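Local coordinates for 5'-methylthioadenosine nucleosidase / s-adenosylhomocysteine nucleosidase (Brucella melitensis bv. 1, PDB 4PR3), which is an alpha/beta nucleosidase of the phosphorylase superfamily and holds adenine in a pocket beside its central mixed beta-sheet, at residues Gly44-Lys49 against Val209-Leu214. Sequence-based numbering, arbitrary orientation.
Sequences GRHLAK and VIDEKL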
loop_
_atom_site.group_PDB
_atom_site.type_symbol
_atom_site.label_atom_id
_atom_site.label_comp_id
_atom_site.label_asym_id
_atom_site.label_seq_id
_atom_site.Cartn_x
_atom_site.Cartn_y
_atom_site.Cartn_z
ATOM N N GLY A 44 -5.531 -24.143 -0.787
ATOM C CA GLY A 44 -5.896 -25.475 -1.236
ATOM C C GLY A 44 -6.561 -26.349 -0.190
ATOM O O GLY A 44 -7.068 -25.858 0.816
ATOM N N ARG A 45 -6.541 -27.658 -0.433
ATOM C CA ARG A 45 -7.205 -28.632 0.430
ATOM C C ARG A 45 -6.509 -28.815 1.778
ATOM O O ARG A 45 -7.165 -28.867 2.820
ATOM C CB ARG A 45 -7.311 -29.985 -0.280
ATOM C CG ARG A 45 -8.010 -29.934 -1.630
ATOM C CD ARG A 45 -8.160 -31.323 -2.244
ATOM N NE ARG A 45 -6.876 -31.921 -2.607
ATOM C CZ ARG A 45 -6.222 -32.807 -1.862
ATOM N NH1 ARG A 45 -6.729 -33.207 -0.703
ATOM N NH2 ARG A 45 -5.061 -33.295 -2.278
ATOM N N HIS A 46 -5.183 -28.922 1.752
ATOM C CA HIS A 46 -4.408 -29.152 2.968
ATOM C C HIS A 46 -4.426 -27.949 3.912
ATOM O O HIS A 46 -4.499 -28.109 5.131
ATOM C CB HIS A 46 -2.965 -29.525 2.627
ATOM C CG HIS A 46 -2.831 -30.839 1.924
ATOM N ND1 HIS A 46 -3.016 -30.981 0.566
ATOM C CD2 HIS A 46 -2.524 -32.072 2.392
ATOM C CE1 HIS A 46 -2.829 -32.243 0.226
ATOM N NE2 HIS A 46 -2.529 -32.928 1.317
ATOM N N LEU A 47 -4.355 -26.746 3.349
ATOM C CA LEU A 47 -4.431 -25.530 4.150
ATOM C C LEU A 47 -5.839 -25.335 4.698
ATOM O O LEU A 47 -6.022 -24.774 5.780
ATOM C CB LEU A 47 -4.008 -24.308 3.329
ATOM C CG LEU A 47 -2.505 -24.117 3.109
ATOM C CD1 LEU A 47 -2.239 -22.961 2.156
ATOM C CD2 LEU A 47 -1.803 -23.890 4.438
ATOM N N ALA A 48 -6.828 -25.807 3.947
ATOM C CA ALA A 48 -8.225 -25.696 4.354
ATOM C C ALA A 48 -8.490 -26.461 5.648
ATOM O O ALA A 48 -9.379 -26.101 6.421
ATOM C CB ALA A 48 -9.143 -26.189 3.246
ATOM N N LYS A 49 -7.713 -27.515 5.879
ATOM C CA LYS A 49 -7.834 -28.291 7.107
ATOM C C LYS A 49 -7.329 -27.509 8.319
ATOM O O LYS A 49 -7.867 -27.638 9.417
ATOM C CB LYS A 49 -7.096 -29.630 6.982
ATOM C CG LYS A 49 -7.804 -30.644 6.086
ATOM C CD LYS A 49 -7.129 -32.015 6.111
ATOM C CE LYS A 49 -5.834 -32.025 5.306
ATOM N NZ LYS A 49 -5.213 -33.383 5.231
ATOM N N VAL A 209 1.316 -28.831 -4.942
ATOM C CA VAL A 209 2.487 -29.172 -4.146
ATOM C C VAL A 209 2.772 -28.055 -3.146
ATOM O O VAL A 209 3.140 -28.313 -1.998
ATOM C CB VAL A 209 3.725 -29.395 -5.034
ATOM C CG1 VAL A 209 4.878 -29.950 -4.211
ATOM C CG2 VAL A 209 3.389 -30.331 -6.183
ATOM N N ILE A 210 2.592 -26.814 -3.592
ATOM C CA ILE A 210 2.806 -25.643 -2.749
ATOM C C ILE A 210 1.872 -25.666 -1.542
ATOM O O ILE A 210 2.299 -25.405 -0.418
ATOM C CB ILE A 210 2.599 -24.330 -3.536
ATOM C CG1 ILE A 210 3.538 -24.275 -4.743
ATOM C CG2 ILE A 210 2.822 -23.120 -2.642
ATOM C CD1 ILE A 210 5.005 -24.191 -4.374
ATOM N N ASP A 211 0.605 -25.995 -1.782
ATOM C CA ASP A 211 -0.403 -26.062 -0.724
ATOM C C ASP A 211 -0.081 -27.117 0.337
ATOM O O ASP A 211 -0.331 -26.907 1.522
ATOM C CB ASP A 211 -1.790 -26.315 -1.324
ATOM C CG ASP A 211 -2.773 -26.891 -0.316
ATOM O OD1 ASP A 211 -3.279 -26.127 0.533
ATOM O OD2 ASP A 211 -3.047 -28.109 -0.379
ATOM N N GLU A 212 0.477 -28.245 -0.089
ATOM C CA GLU A 212 0.813 -29.321 0.838
ATOM C C GLU A 212 2.060 -28.997 1.664
ATOM O O GLU A 212 2.114 -29.272 2.863
ATOM C CB GLU A 212 0.998 -30.641 0.089
ATOM C CG GLU A 212 1.351 -31.820 0.986
ATOM C CD GLU A 212 1.498 -33.120 0.217
ATOM O OE1 GLU A 212 0.915 -33.231 -0.884
ATOM O OE2 GLU A 212 2.199 -34.028 0.711
ATOM N N LYS A 213 3.062 -28.410 1.020
ATOM C CA LYS A 213 4.292 -28.041 1.713
ATOM C C LYS A 213 4.078 -26.840 2.629
ATOM O O LYS A 213 4.722 -26.719 3.668
ATOM C CB LYS A 213 5.413 -27.765 0.710
ATOM C CG LYS A 213 5.928 -29.013 0.010
ATOM C CD LYS A 213 6.974 -28.667 -1.035
ATOM C CE LYS A 213 7.562 -29.916 -1.675
ATOM N NZ LYS A 213 8.379 -30.713 -0.717
ATOM N N LEU A 214 3.165 -25.958 2.237
ATOM C CA LEU A 214 2.817 -24.797 3.046
ATOM C C LEU A 214 2.068 -25.231 4.304
ATOM O O LEU A 214 2.224 -24.637 5.372
ATOM C CB LEU A 214 1.960 -23.829 2.231
ATOM C CG LEU A 214 2.361 -22.356 2.192
ATOM C CD1 LEU A 214 3.855 -22.209 2.019
ATOM C CD2 LEU A 214 1.628 -21.652 1.060
#
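Asp211 of the C-terminal helix 207-226 reaches across to Gly44, His46 and Leu47 at the start of the short helix 45-50. Its carboxylate accepts backbone N-H groups from the first turn of that helix, as an acidic side chain does at a helix N-terminus. Both helices belong to the alpha/beta fold of the phosphorylase superfamily, and segments 45-49 and 209-214 run 29° apart in direction.

The Asp211 side chain leaves its own helix with CG anti to the backbone N (chi1 159°). Asp211 CB lies 4.2 Å from Gly44 CA, and CG comes closer to the same atom. Asp211 OD1 then takes Leu47 N at 3.1 Å, on the syn side but tilted from the carboxylate plane. Gly44 N adds a weak bond to OD1. OD2 accepts twice. His46 N donates to the syn lone pair of Asp211 OD2, while His46 ND1, 3.0 Å from Asp211 OD2, comes nearly along the C-O direction. Asp211 OD2 sits at the ring edge, near the imidazole plane, while the carboxylate plane is turned 53° from the ring. These bonds fix the rotation of the buried carboxylate, and the helix N-terminus would be expected to favour its negative charge.

Glu212 covers one face of the His46 ring. Its extended chain runs alongside the imidazole, and Glu212 CB makes a CH-pi contact 4.1 Å from the His46 ring centroid. Ala215 also touches His46.

The Leu47 and Asp211 side chains pass in opposite directions, with Leu47 CG close to Asp211 OD1. Leu47 packs on Ala215 and Val218 further along the long helix. Leu47 CD1 meets Leu214 CD2 at 4.2 Å.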